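Side-chain contacts in allergen Bos d 2 (Bos taurus, PDB 4WFV), which probably carries pheromones as a secreted lipocalin that binds small odorant molecules, and is a major allergen of cow dander: residues V90-E95 with Q132-E137; R40-I45 with L51-Y56; D27-G32 with T111-G116; V99-N104 with R138-E143. All coordinates share one frame; numbering follows the deposited sequence.

Contact 1 of 4, residues V90-E95 with Q132-E137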
loop_
_atom_site.group_PDB
_atom_site.type_symbol
_atom_site.label_atom_id
_atom_site.label_comp_id
_atom_site.label_asym_id
_atom_site.label_seq_id
_atom_site.Cartn_x
_atom_site.Cartn_y
_atom_site.Cartn_z
ATOM N N VAL A 90 4.257 7.387 -2.209
ATOM C CA VAL A 90 3.065 7.970 -1.604
ATOM C C VAL A 90 2.492 8.979 -2.599
ATOM O O VAL A 90 3.120 9.996 -2.885
ATOM C CB VAL A 90 3.389 8.662 -0.262
ATOM C CG1 VAL A 90 2.119 9.271 0.344
ATOM C CG2 VAL A 90 4.021 7.667 0.700
ATOM N N ILE A 91 1.314 8.689 -3.152
ATOM C CA ILE A 91 0.749 9.533 -4.207
ATOM C C ILE A 91 -0.436 10.368 -3.716
ATOM O O ILE A 91 -0.907 11.275 -4.418
ATOM C CB ILE A 91 0.377 8.721 -5.470
ATOM C CG1 ILE A 91 -0.650 7.625 -5.154
ATOM C CG2 ILE A 91 1.624 8.117 -6.090
ATOM C CD1 ILE A 91 -1.292 7.025 -6.399
ATOM N N HIS A 92 -0.901 10.088 -2.506
ATOM C CA HIS A 92 -1.952 10.899 -1.896
ATOM C C HIS A 92 -1.946 10.642 -0.410
ATOM O O HIS A 92 -1.808 9.511 0.017
ATOM C CB HIS A 92 -3.326 10.542 -2.474
ATOM C CG HIS A 92 -4.448 11.352 -1.905
ATOM N ND1 HIS A 92 -5.157 10.967 -0.788
ATOM C CD2 HIS A 92 -4.980 12.531 -2.302
ATOM C CE1 HIS A 92 -6.077 11.879 -0.518
ATOM N NE2 HIS A 92 -5.993 12.834 -1.425
ATOM N N VAL A 93 -2.060 11.690 0.388
ATOM C CA VAL A 93 -2.171 11.503 1.818
ATOM C C VAL A 93 -2.918 12.662 2.456
ATOM O O VAL A 93 -2.721 13.825 2.105
ATOM C CB VAL A 93 -0.798 11.220 2.489
ATOM C CG1 VAL A 93 0.096 12.464 2.468
ATOM C CG2 VAL A 93 -1.015 10.720 3.898
ATOM N N SER A 94 -3.824 12.309 3.354
ATOM C CA SER A 94 -4.641 13.280 4.071
ATOM C C SER A 94 -4.745 12.792 5.502
ATOM O O SER A 94 -4.106 11.809 5.886
ATOM C CB SER A 94 -6.035 13.369 3.452
ATOM O OG SER A 94 -6.765 12.172 3.676
ATOM N N GLU A 95 -5.557 13.475 6.300
ATOM C CA GLU A 95 -5.745 13.061 7.679
ATOM C C GLU A 95 -6.311 11.641 7.780
ATOM O O GLU A 95 -5.976 10.905 8.710
ATOM C CB GLU A 95 -6.649 14.054 8.419
ATOM C CG GLU A 95 -5.950 15.350 8.818
ATOM C CD GLU A 95 -4.836 15.120 9.821
ATOM O OE1 GLU A 95 -4.933 14.156 10.610
ATOM O OE2 GLU A 95 -3.860 15.898 9.817
ATOM N N GLN A 132 -9.878 5.587 -7.201
ATOM C CA GLN A 132 -10.060 5.052 -8.548
ATOM C C GLN A 132 -9.475 5.957 -9.629
ATOM O O GLN A 132 -8.920 5.462 -10.602
ATOM C CB GLN A 132 -11.534 4.728 -8.801
ATOM C CG GLN A 132 -12.018 3.579 -7.913
ATOM C CD GLN A 132 -13.352 3.001 -8.317
ATOM O OE1 GLN A 132 -14.034 3.520 -9.196
ATOM N NE2 GLN A 132 -13.741 1.918 -7.656
ATOM N N GLN A 133 -9.545 7.269 -9.435
ATOM C CA GLN A 133 -8.917 8.191 -10.370
ATOM C C GLN A 133 -7.392 8.053 -10.340
ATOM O O GLN A 133 -6.731 8.048 -11.388
ATOM C CB GLN A 133 -9.336 9.629 -10.061
ATOM C CG GLN A 133 -8.757 10.646 -11.031
ATOM C CD GLN A 133 -9.262 10.451 -12.446
ATOM O OE1 GLN A 133 -10.405 10.041 -12.662
ATOM N NE2 GLN A 133 -8.407 10.735 -13.422
ATOM N N LEU A 134 -6.825 7.927 -9.143
ATOM C CA LEU A 134 -5.380 7.736 -9.021
ATOM C C LEU A 134 -4.939 6.436 -9.694
ATOM O O LEU A 134 -3.888 6.379 -10.342
ATOM C CB LEU A 134 -4.952 7.742 -7.553
ATOM C CG LEU A 134 -5.089 9.079 -6.826
ATOM C CD1 LEU A 134 -5.089 8.851 -5.318
ATOM C CD2 LEU A 134 -4.001 10.054 -7.241
ATOM N N ASN A 135 -5.741 5.392 -9.542
ATOM C CA ASN A 135 -5.465 4.129 -10.218
ATOM C C ASN A 135 -5.387 4.319 -11.726
ATOM O O ASN A 135 -4.433 3.890 -12.380
ATOM C CB ASN A 135 -6.541 3.093 -9.893
ATOM C CG ASN A 135 -6.451 2.570 -8.471
ATOM O OD1 ASN A 135 -5.459 2.788 -7.782
ATOM N ND2 ASN A 135 -7.492 1.877 -8.032
ATOM N N SER A 136 -6.409 4.955 -12.285
ATOM C CA SER A 136 -6.494 5.076 -13.737
ATOM C C SER A 136 -5.354 5.918 -14.299
ATOM O O SER A 136 -4.839 5.628 -15.370
ATOM C CB SER A 136 -7.854 5.647 -14.131
ATOM O OG SER A 136 -8.870 4.726 -13.799
ATOM N N GLU A 137 -4.950 6.938 -13.559
ATOM C CA GLU A 137 -3.823 7.783 -13.962
ATOM C C GLU A 137 -2.527 6.990 -14.103
ATOM O O GLU A 137 -1.592 7.422 -14.785
ATOM C CB GLU A 137 -3.613 8.905 -12.942
ATOM C CG GLU A 137 -4.717 9.947 -12.933
ATOM C CD GLU A 137 -4.583 10.938 -11.786
ATOM O OE1 GLU A 137 -3.720 10.743 -10.897
ATOM O OE2 GLU A 137 -5.354 11.920 -11.772
#

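Contact 2 of 4, residues R40-I45 with L51-Y56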
loop_
_atom_site.group_PDB
_atom_site.type_symbol
_atom_site.label_atom_id
_atom_site.label_comp_id
_atom_site.label_asym_id
_atom_site.label_seq_id
_atom_site.Cartn_x
_atom_site.Cartn_y
_atom_site.Cartn_z
ATOM N N ARG A 40 -0.557 -2.218 9.408
ATOM C CA ARG A 40 -0.883 -1.846 10.786
ATOM C C ARG A 40 -0.281 -0.501 11.166
ATOM O O ARG A 40 -0.913 0.286 11.870
ATOM C CB ARG A 40 -0.448 -2.943 11.770
ATOM C CG ARG A 40 -1.237 -4.248 11.631
ATOM C CD ARG A 40 -2.669 -4.075 12.110
ATOM N NE ARG A 40 -3.439 -5.312 12.094
ATOM C CZ ARG A 40 -4.151 -5.753 11.060
ATOM N NH1 ARG A 40 -4.202 -5.065 9.920
ATOM N NH2 ARG A 40 -4.846 -6.877 11.187
ATOM N N ARG A 41 0.933 -0.217 10.704
ATOM C CA ARG A 41 1.595 1.005 11.148
ATOM C C ARG A 41 2.684 1.435 10.190
ATOM O O ARG A 41 3.394 0.594 9.631
ATOM C CB ARG A 41 2.195 0.797 12.540
ATOM C CG ARG A 41 2.752 2.063 13.172
ATOM C CD ARG A 41 3.229 1.778 14.593
ATOM N NE ARG A 41 3.741 2.975 15.255
ATOM C CZ ARG A 41 4.298 2.978 16.463
ATOM N NH1 ARG A 41 4.413 1.845 17.142
ATOM N NH2 ARG A 41 4.740 4.112 16.990
ATOM N N ILE A 42 2.807 2.746 10.003
ATOM C CA ILE A 42 3.900 3.329 9.236
ATOM C C ILE A 42 4.549 4.364 10.137
ATOM O O ILE A 42 3.855 5.135 10.800
ATOM C CB ILE A 42 3.404 4.021 7.949
ATOM C CG1 ILE A 42 2.657 3.030 7.047
ATOM C CG2 ILE A 42 4.570 4.645 7.193
ATOM C CD1 ILE A 42 2.046 3.684 5.807
ATOM N N GLU A 43 5.875 4.368 10.178
ATOM C CA GLU A 43 6.594 5.437 10.853
ATOM C C GLU A 43 7.668 6.004 9.930
ATOM O O GLU A 43 8.199 5.302 9.070
ATOM C CB GLU A 43 7.206 4.931 12.159
ATOM C CG GLU A 43 6.176 4.478 13.187
ATOM C CD GLU A 43 5.285 5.612 13.684
ATOM O OE1 GLU A 43 5.678 6.795 13.578
ATOM O OE2 GLU A 43 4.178 5.320 14.179
ATOM N N CYS A 44 7.974 7.284 10.098
ATOM C CA CYS A 44 9.047 7.911 9.341
ATOM C C CYS A 44 10.343 7.821 10.133
ATOM O O CYS A 44 10.341 7.922 11.359
ATOM C CB CYS A 44 8.724 9.377 9.022
ATOM S SG CYS A 44 7.604 9.661 7.605
ATOM N N ILE A 45 11.443 7.612 9.420
ATOM C CA ILE A 45 12.772 7.600 10.019
ATOM C C ILE A 45 13.576 8.736 9.398
ATOM O O ILE A 45 13.530 8.942 8.192
ATOM C CB ILE A 45 13.477 6.260 9.769
ATOM C CG1 ILE A 45 12.677 5.124 10.403
ATOM C CG2 ILE A 45 14.906 6.291 10.303
ATOM C CD1 ILE A 45 13.149 3.742 10.005
ATOM N N LEU A 51 11.097 4.808 5.515
ATOM C CA LEU A 51 9.830 4.431 6.132
ATOM C C LEU A 51 9.946 3.063 6.787
ATOM O O LEU A 51 10.564 2.156 6.238
ATOM C CB LEU A 51 8.701 4.394 5.101
ATOM C CG LEU A 51 8.402 5.646 4.282
ATOM C CD1 LEU A 51 7.266 5.355 3.311
ATOM C CD2 LEU A 51 8.054 6.824 5.192
ATOM N N SER A 52 9.352 2.916 7.963
ATOM C CA SER A 52 9.229 1.616 8.594
ATOM C C SER A 52 7.769 1.205 8.475
ATOM O O SER A 52 6.886 1.933 8.914
ATOM C CB SER A 52 9.641 1.699 10.064
ATOM O OG SER A 52 9.541 0.436 10.688
ATOM N N ILE A 53 7.506 0.055 7.858
ATOM C CA ILE A 53 6.138 -0.376 7.619
ATOM C C ILE A 53 5.910 -1.727 8.282
ATOM O O ILE A 53 6.616 -2.706 8.006
ATOM C CB ILE A 53 5.839 -0.481 6.112
ATOM C CG1 ILE A 53 6.159 0.842 5.416
ATOM C CG2 ILE A 53 4.381 -0.863 5.879
ATOM C CD1 ILE A 53 6.079 0.762 3.901
ATOM N N THR A 54 4.918 -1.771 9.163
ATOM C CA THR A 54 4.570 -2.981 9.890
ATOM C C THR A 54 3.207 -3.482 9.405
ATOM O O THR A 54 2.238 -2.711 9.308
ATOM C CB THR A 54 4.561 -2.723 11.400
ATOM O OG1 THR A 54 5.894 -2.389 11.817
ATOM C CG2 THR A 54 4.090 -3.956 12.151
ATOM N N PHE A 55 3.146 -4.760 9.046
ATOM C CA PHE A 55 1.959 -5.322 8.404
ATOM C C PHE A 55 1.914 -6.824 8.620
ATOM O O PHE A 55 2.923 -7.437 8.966
ATOM C CB PHE A 55 1.988 -5.025 6.892
ATOM C CG PHE A 55 3.166 -5.635 6.177
ATOM C CD1 PHE A 55 4.392 -4.991 6.155
ATOM C CD2 PHE A 55 3.045 -6.864 5.536
ATOM C CE1 PHE A 55 5.478 -5.557 5.506
ATOM C CE2 PHE A 55 4.128 -7.425 4.884
ATOM C CZ PHE A 55 5.338 -6.770 4.870
ATOM N N TYR A 56 0.742 -7.405 8.401
ATOM C CA TYR A 56 0.594 -8.860 8.372
ATOM C C TYR A 56 0.606 -9.415 6.958
ATOM O O TYR A 56 0.076 -8.808 6.023
ATOM C CB TYR A 56 -0.701 -9.312 9.055
ATOM C CG TYR A 56 -0.664 -9.260 10.559
ATOM C CD1 TYR A 56 -0.060 -10.277 11.292
ATOM C CD2 TYR A 56 -1.230 -8.194 11.251
ATOM C CE1 TYR A 56 -0.033 -10.237 12.663
ATOM C CE2 TYR A 56 -1.201 -8.143 12.620
ATOM C CZ TYR A 56 -0.601 -9.169 13.320
ATOM O OH TYR A 56 -0.577 -9.101 14.692
#

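Contact 3 of 4, residues D27-G32 with T111-G116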
loop_
_atom_site.group_PDB
_atom_site.type_symbol
_atom_site.label_atom_id
_atom_site.label_comp_id
_atom_site.label_asym_id
_atom_site.label_seq_id
_atom_site.Cartn_x
_atom_site.Cartn_y
_atom_site.Cartn_z
ATOM N N ASP A 27 -3.261 -11.697 -9.585
ATOM C CA ASP A 27 -2.807 -12.821 -8.771
ATOM C C ASP A 27 -1.888 -12.384 -7.638
ATOM O O ASP A 27 -1.807 -13.060 -6.624
ATOM C CB ASP A 27 -2.127 -13.896 -9.629
ATOM C CG ASP A 27 -0.909 -13.376 -10.342
ATOM O OD1 ASP A 27 -1.072 -12.621 -11.317
ATOM O OD2 ASP A 27 0.216 -13.711 -9.926
ATOM N N LYS A 28 -1.207 -11.249 -7.804
ATOM C CA LYS A 28 -0.311 -10.754 -6.760
ATOM C C LYS A 28 -1.041 -10.278 -5.505
ATOM O O LYS A 28 -0.443 -10.259 -4.428
ATOM C CB LYS A 28 0.551 -9.605 -7.279
ATOM C CG LYS A 28 1.543 -10.000 -8.361
ATOM C CD LYS A 28 2.652 -10.869 -7.786
ATOM C CE LYS A 28 3.726 -11.190 -8.835
ATOM N NZ LYS A 28 4.867 -11.957 -8.244
ATOM N N ILE A 29 -2.305 -9.873 -5.648
ATOM C CA ILE A 29 -3.029 -9.242 -4.541
ATOM C C ILE A 29 -4.286 -9.969 -4.063
ATOM O O ILE A 29 -4.955 -9.497 -3.161
ATOM C CB ILE A 29 -3.407 -7.776 -4.865
ATOM C CG1 ILE A 29 -4.354 -7.703 -6.081
ATOM C CG2 ILE A 29 -2.154 -6.940 -5.069
ATOM C CD1 ILE A 29 -5.093 -6.355 -6.177
ATOM N N VAL A 30 -4.599 -11.125 -4.648
ATOM C CA VAL A 30 -5.700 -11.933 -4.137
ATOM C C VAL A 30 -5.308 -12.558 -2.802
ATOM O O VAL A 30 -4.149 -12.497 -2.403
ATOM C CB VAL A 30 -6.124 -13.031 -5.139
ATOM C CG1 VAL A 30 -6.623 -12.395 -6.437
ATOM C CG2 VAL A 30 -4.974 -14.016 -5.394
ATOM N N GLU A 31 -6.281 -13.144 -2.113
ATOM C CA GLU A 31 -5.980 -13.772 -0.832
ATOM C C GLU A 31 -4.820 -14.756 -0.947
ATOM O O GLU A 31 -4.759 -15.559 -1.879
ATOM C CB GLU A 31 -7.220 -14.462 -0.275
ATOM C CG GLU A 31 -8.250 -13.490 0.242
ATOM C CD GLU A 31 -9.443 -14.189 0.850
ATOM O OE1 GLU A 31 -10.496 -14.255 0.182
ATOM O OE2 GLU A 31 -9.318 -14.672 1.994
ATOM N N GLY A 32 -3.878 -14.679 -0.013
ATOM C CA GLY A 32 -2.703 -15.523 -0.056
ATOM C C GLY A 32 -1.627 -15.051 -1.022
ATOM O O GLY A 32 -0.568 -15.666 -1.112
ATOM N N THR A 111 4.637 -5.694 -11.914
ATOM C CA THR A 111 3.272 -5.500 -11.457
ATOM C C THR A 111 3.106 -4.061 -11.012
ATOM O O THR A 111 3.905 -3.541 -10.223
ATOM C CB THR A 111 2.952 -6.436 -10.293
ATOM O OG1 THR A 111 3.044 -7.788 -10.747
ATOM C CG2 THR A 111 1.529 -6.182 -9.756
ATOM N N LYS A 112 2.086 -3.408 -11.548
ATOM C CA LYS A 112 1.727 -2.061 -11.137
ATOM C C LYS A 112 0.527 -2.159 -10.217
ATOM O O LYS A 112 -0.477 -2.763 -10.571
ATOM C CB LYS A 112 1.384 -1.234 -12.369
ATOM C CG LYS A 112 2.566 -1.058 -13.325
ATOM C CD LYS A 112 2.103 -0.794 -14.755
ATOM C CE LYS A 112 1.163 0.391 -14.856
ATOM N NZ LYS A 112 1.860 1.681 -14.620
ATOM N N MET A 113 0.637 -1.595 -9.020
ATOM C CA MET A 113 -0.450 -1.725 -8.053
ATOM C C MET A 113 -0.590 -0.490 -7.175
ATOM O O MET A 113 0.299 0.355 -7.086
ATOM C CB MET A 113 -0.270 -2.982 -7.194
ATOM C CG MET A 113 0.906 -2.931 -6.268
ATOM S SD MET A 113 0.962 -4.367 -5.172
ATOM C CE MET A 113 -0.293 -4.001 -3.956
ATOM N N THR A 114 -1.752 -0.383 -6.553
ATOM C CA THR A 114 -1.947 0.647 -5.544
ATOM C C THR A 114 -2.535 0.040 -4.298
ATOM O O THR A 114 -3.102 -1.060 -4.333
ATOM C CB THR A 114 -2.918 1.747 -6.011
ATOM O OG1 THR A 114 -4.187 1.152 -6.309
ATOM C CG2 THR A 114 -2.360 2.508 -7.237
ATOM N N GLU A 115 -2.390 0.774 -3.199
ATOM C CA GLU A 115 -3.011 0.415 -1.934
ATOM C C GLU A 115 -3.738 1.630 -1.390
ATOM O O GLU A 115 -3.207 2.760 -1.417
ATOM C CB GLU A 115 -1.953 -0.043 -0.929
ATOM C CG GLU A 115 -1.219 -1.290 -1.406
ATOM C CD GLU A 115 0.053 -1.563 -0.640
ATOM O OE1 GLU A 115 0.809 -0.616 -0.376
ATOM O OE2 GLU A 115 0.286 -2.742 -0.301
ATOM N N GLY A 116 -4.960 1.416 -0.917
ATOM C CA GLY A 116 -5.764 2.480 -0.334
ATOM C C GLY A 116 -5.929 2.231 1.149
ATOM O O GLY A 116 -6.581 1.263 1.549
#

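Contact 4 of 4, residues V99-N104 with R138-E143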
loop_
_atom_site.group_PDB
_atom_site.type_symbol
_atom_site.label_atom_id
_atom_site.label_comp_id
_atom_site.label_asym_id
_atom_site.label_seq_id
_atom_site.Cartn_x
_atom_site.Cartn_y
_atom_site.Cartn_z
ATOM N N VAL A 99 -2.725 6.818 -0.122
ATOM C CA VAL A 99 -2.660 5.938 -1.292
ATOM C C VAL A 99 -1.210 5.756 -1.714
ATOM O O VAL A 99 -0.483 6.736 -1.887
ATOM C CB VAL A 99 -3.481 6.476 -2.484
ATOM C CG1 VAL A 99 -3.433 5.488 -3.645
ATOM C CG2 VAL A 99 -4.937 6.706 -2.082
ATOM N N THR A 100 -0.796 4.503 -1.869
ATOM C CA THR A 100 0.528 4.174 -2.383
ATOM C C THR A 100 0.415 3.687 -3.812
ATOM O O THR A 100 -0.615 3.140 -4.216
ATOM C CB THR A 100 1.213 3.051 -1.580
ATOM O OG1 THR A 100 0.494 1.822 -1.770
ATOM C CG2 THR A 100 1.278 3.397 -0.105
ATOM N N TYR A 101 1.486 3.892 -4.575
ATOM C CA TYR A 101 1.633 3.304 -5.892
ATOM C C TYR A 101 2.914 2.488 -5.865
ATOM O O TYR A 101 3.980 3.003 -5.536
ATOM C CB TYR A 101 1.696 4.373 -6.987
ATOM C CG TYR A 101 2.063 3.805 -8.338
ATOM C CD1 TYR A 101 1.192 2.960 -9.023
ATOM C CD2 TYR A 101 3.296 4.080 -8.918
ATOM C CE1 TYR A 101 1.528 2.421 -10.255
ATOM C CE2 TYR A 101 3.643 3.538 -10.161
ATOM C CZ TYR A 101 2.752 2.712 -10.816
ATOM O OH TYR A 101 3.081 2.168 -12.036
ATOM N N VAL A 102 2.795 1.207 -6.179
ATOM C CA VAL A 102 3.911 0.283 -6.096
ATOM C C VAL A 102 4.179 -0.328 -7.460
ATOM O O VAL A 102 3.242 -0.736 -8.159
ATOM C CB VAL A 102 3.586 -0.838 -5.093
ATOM C CG1 VAL A 102 4.619 -1.957 -5.161
ATOM C CG2 VAL A 102 3.456 -0.265 -3.681
ATOM N N GLU A 103 5.450 -0.367 -7.845
ATOM C CA GLU A 103 5.871 -1.186 -8.977
ATOM C C GLU A 103 6.748 -2.296 -8.423
ATOM O O GLU A 103 7.794 -2.048 -7.815
ATOM C CB GLU A 103 6.616 -0.363 -10.041
ATOM C CG GLU A 103 5.754 0.726 -10.656
ATOM C CD GLU A 103 6.354 1.343 -11.904
ATOM O OE1 GLU A 103 7.562 1.132 -12.165
ATOM O OE2 GLU A 103 5.610 2.046 -12.622
ATOM N N ASN A 104 6.294 -3.529 -8.601
ATOM C CA ASN A 104 7.027 -4.693 -8.129
ATOM C C ASN A 104 7.598 -5.455 -9.315
ATOM O O ASN A 104 6.921 -5.644 -10.321
ATOM C CB ASN A 104 6.094 -5.603 -7.321
ATOM C CG ASN A 104 6.699 -6.962 -7.022
ATOM O OD1 ASN A 104 6.561 -7.902 -7.811
ATOM N ND2 ASN A 104 7.347 -7.084 -5.872
ATOM N N ARG A 138 -2.474 5.826 -13.465
ATOM C CA ARG A 138 -1.243 5.049 -13.412
ATOM C C ARG A 138 -1.364 3.687 -14.059
ATOM O O ARG A 138 -0.515 2.817 -13.849
ATOM C CB ARG A 138 -0.797 4.908 -11.968
ATOM C CG ARG A 138 -0.302 6.222 -11.454
ATOM C CD ARG A 138 -0.223 6.266 -9.963
ATOM N NE ARG A 138 0.294 7.570 -9.573
ATOM C CZ ARG A 138 -0.454 8.665 -9.503
ATOM N NH1 ARG A 138 -1.756 8.602 -9.776
ATOM N NH2 ARG A 138 0.094 9.824 -9.158
ATOM N N GLY A 139 -2.422 3.499 -14.841
ATOM C CA GLY A 139 -2.601 2.255 -15.562
ATOM C C GLY A 139 -2.907 1.059 -14.678
ATOM O O GLY A 139 -2.649 -0.087 -15.045
ATOM N N VAL A 140 -3.479 1.321 -13.507
ATOM C CA VAL A 140 -3.914 0.247 -12.623
ATOM C C VAL A 140 -5.425 0.060 -12.783
ATOM O O VAL A 140 -6.198 0.992 -12.569
ATOM C CB VAL A 140 -3.555 0.570 -11.171
ATOM C CG1 VAL A 140 -4.117 -0.493 -10.222
ATOM C CG2 VAL A 140 -2.033 0.671 -11.041
ATOM N N PRO A 141 -5.846 -1.135 -13.219
ATOM C CA PRO A 141 -7.261 -1.328 -13.561
ATOM C C PRO A 141 -8.191 -1.419 -12.356
ATOM O O PRO A 141 -7.985 -2.231 -11.450
ATOM C CB PRO A 141 -7.258 -2.647 -14.341
ATOM C CG PRO A 141 -6.057 -3.373 -13.844
ATOM C CD PRO A 141 -5.032 -2.329 -13.512
ATOM N N ASN A 142 -9.229 -0.594 -12.358
ATOM C CA ASN A 142 -10.178 -0.607 -11.256
ATOM C C ASN A 142 -10.984 -1.900 -11.188
ATOM O O ASN A 142 -11.521 -2.252 -10.141
ATOM C CB ASN A 142 -11.056 0.640 -11.301
ATOM C CG ASN A 142 -10.298 1.864 -10.867
ATOM O OD1 ASN A 142 -9.692 1.872 -9.799
ATOM N ND2 ASN A 142 -10.284 2.892 -11.700
ATOM N N GLU A 143 -11.041 -2.620 -12.301
ATOM C CA GLU A 143 -11.700 -3.914 -12.353
ATOM C C GLU A 143 -11.021 -4.918 -11.425
ATOM O O GLU A 143 -11.615 -5.913 -11.029
ATOM C CB GLU A 143 -11.699 -4.440 -13.792
ATOM C CG GLU A 143 -12.560 -3.625 -14.761
ATOM C CD GLU A 143 -11.851 -2.406 -15.358
ATOM O OE1 GLU A 143 -10.703 -2.090 -14.971
ATOM O OE2 GLU A 143 -12.458 -1.763 -16.239
#

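Contact 1 of 4, residues V90-E95 with Q132-E137
Leu134 spans the gap between helix 125-137 and strand 85-93, meeting two consecutive strand residues, Ile91 and His92. Neighbours in a regular strand point to opposite sides of the sheet; here both turn to the helix because Ile91 and His92 form a classic beta bulge opposite Val99. The tight part of the contact is therefore a three-residue cluster. Ile91 and Leu134 reach toward each other tip to tip, with Ile91 CD1 lying 3.9 Å from Leu134 CB and 4.1 Å from Leu134 CD2. Ile91 CG1 sits between the backbone N and the carbonyl carbon (chi1 59°), and the extended second torsion (166°) carries CD1 out to the helix. The other leucine branch, CD1, rests against His92 CB at 3.7 Å, so the histidine takes part mainly through its CB, and its imidazole is approached only obliquely. These are van der Waals contacts between carbons, and they leave the backbones well apart: the nearest CA atoms, of Ile91 and Leu134, are 8.0 Å from each other. The loose side is the solvent face of the helix, with Gln133 and Ser136; Glu137, exposed too, starts toward the strand without touching it. Only 136 Å² is buried in all, both sides summed, which marks a local surface contact. Around the cluster, Ile91 also packs on Val99 and Tyr101 of strand 97-105 and on Arg138, while His92 touches Met97. The helix is thus laid across the outer side of strands 85-93 and 97-105, and Asn135 ties it to Thr114 of strand 110-118.

Contact 2 of 4, residues R40-I45 with L51-Y56
Arg40 and Arg41 both give their backbone N-H to one acceptor, Thr54 O, forming a classic beta bulge in an otherwise regular antiparallel hairpin. The two N···O distances, Arg40 N and Arg41 N to Thr54 O, are 2.8 and 3.1 Å. Beyond the bulge the ladder is orthodox: Thr54 N meets Arg41 O in a straight bond (179° at the hydrogen), Glu43 and Ser52 exchange a pair of bonds, and the strand axes run at 165°. At the bulge, the Arg40 side chain crosses Tyr56. Bent at chi2 (-70°), its chain brings NE to 3.6 Å from Tyr56 CE2, the ring presenting its edge to a face of the guanidinium. On one side of the hairpin Arg41 and Glu43 form a salt bridge, Arg41 NE to Glu43 OE2 at 2.6 Å; on the other, Cys44 SG, which is bonded to Cys48 SG in a disulfide, lies 3.8 Å from Leu51 CD2. Arg40 NE is hydrogen-bonded to Pro155 O, and NH1 makes a salt bridge with Asp152. With partners at both NE and NH1, the Arg40 guanidinium is fixed in rotation beside Tyr56, and the hairpin edge is joined to the C-terminal tail by charge as well as by packing.

Contact 3 of 4, residues D27-G32 with T111-G116
Between Lys28 and Thr111 the CA atoms are 7.9 Å apart, and between Ile29 and Met113 8.7 Å, so the loop 27-32 lies over strand 110-118 at side-chain distance instead of pairing with it. The strand contributes Thr111 and Met113, two residues apart and hence on the same face; the loop answers with the consecutive Lys28 and Ile29. Lys28, bent at chi2, passes obliquely over the threonine, with Lys28 CG 3.6 Å from Thr111 OG1 and 4.1 Å from Thr111 CG2. This is contact of the aliphatic stem alone: the ammonium goes on to a salt bridge with Asp106, and the threonine hydroxyl is hydrogen-bonded to Asn25. Ile29 and Met113 slide past each other in opposite directions. The meeting atoms are Ile29 CG2 and Met113 CE at 3.7 Å, with Met113 SD at 4.0 Å from the same methyl; the bend at the last methionine torsion (chi3 -77°) turns CE to where it can touch. All four residues are buried, although the contact covers just 149 Å². Ala23 lies against both Ile29 and Met113, and Leu35 against Met113, filling out the apolar cluster. A long loop between the first two barrel strands, folded back over one end of the barrel, is a hallmark of lipocalins, and loop 27-32 resting on the Met113 side of strand 110-118 is consistent with that lid.

Contact 4 of 4, residues V99-N104 with R138-E143
Arg138 and Val140 flank Gly139, the C-prime glycine of the Schellman motif that ends helix 125-137, and both pack on the ring of Tyr101 in strand 97-105. The motif is defined by Val140 N bonding back to Asn135 O and Gly139 N to Ser136 O, with positive phi at the glycine. Arg138 lies over one ring face. Its chain is extended from CG to NE, so that the CD methylene makes a CH-pi contact, 4.0 Å from the Tyr101 ring centroid and 26° off the normal; Tyr101 CG and CD1 both lie 3.7 Å from Arg138 CD. Arg138 CB also reaches Tyr101 CE1 at 3.8 Å. The guanidinium plane is turned 59° from the ring, which argues against a flat stack; its NH1 is hydrogen-bonded to Leu134 O, back in the helix. Val140 comes from another direction: its CG2 meets Tyr101 CE1 at 4.0 Å, close to the ring plane, at the edge. Tyr101 OH is held at the far end of the buried ring, donating to the anti lone pair of Glu103 OE2 at 2.6 Å. Lys112 NZ is hydrogen-bonded to both Tyr101 OH and Arg138 O, linking the phenol to the helix-ending turn from the neighbouring strand. The turn thus lies across strands 97-105 and 110-118: Thr114 packs on Tyr101, and Val140 leans on both Lys112 and Asn135 of the helix.

How the contacts relate
Along the chain, contact 3 opens first, in the loop 27-32, and closes only at 111-116. Contact 2 is nested inside that span, a short hairpin joining strands 38-45 and 50-59. Contacts 1 and 4 open before contact 3 has closed, at 90-95 and 99-104, and close beyond it, at 132-137 and 138-143, so contacts 1, 3 and 4 all cross one another. These three cluster: the centre of contact 4 lies about 9 Å from that of contact 1 and 8 Å from that of contact 3. Together they tie the helix, its following turn and the first long loop to strands 85-93, 97-105 and 110-118, while contact 2 builds another part of the barrel, its centre 18 to 20 Å from the others.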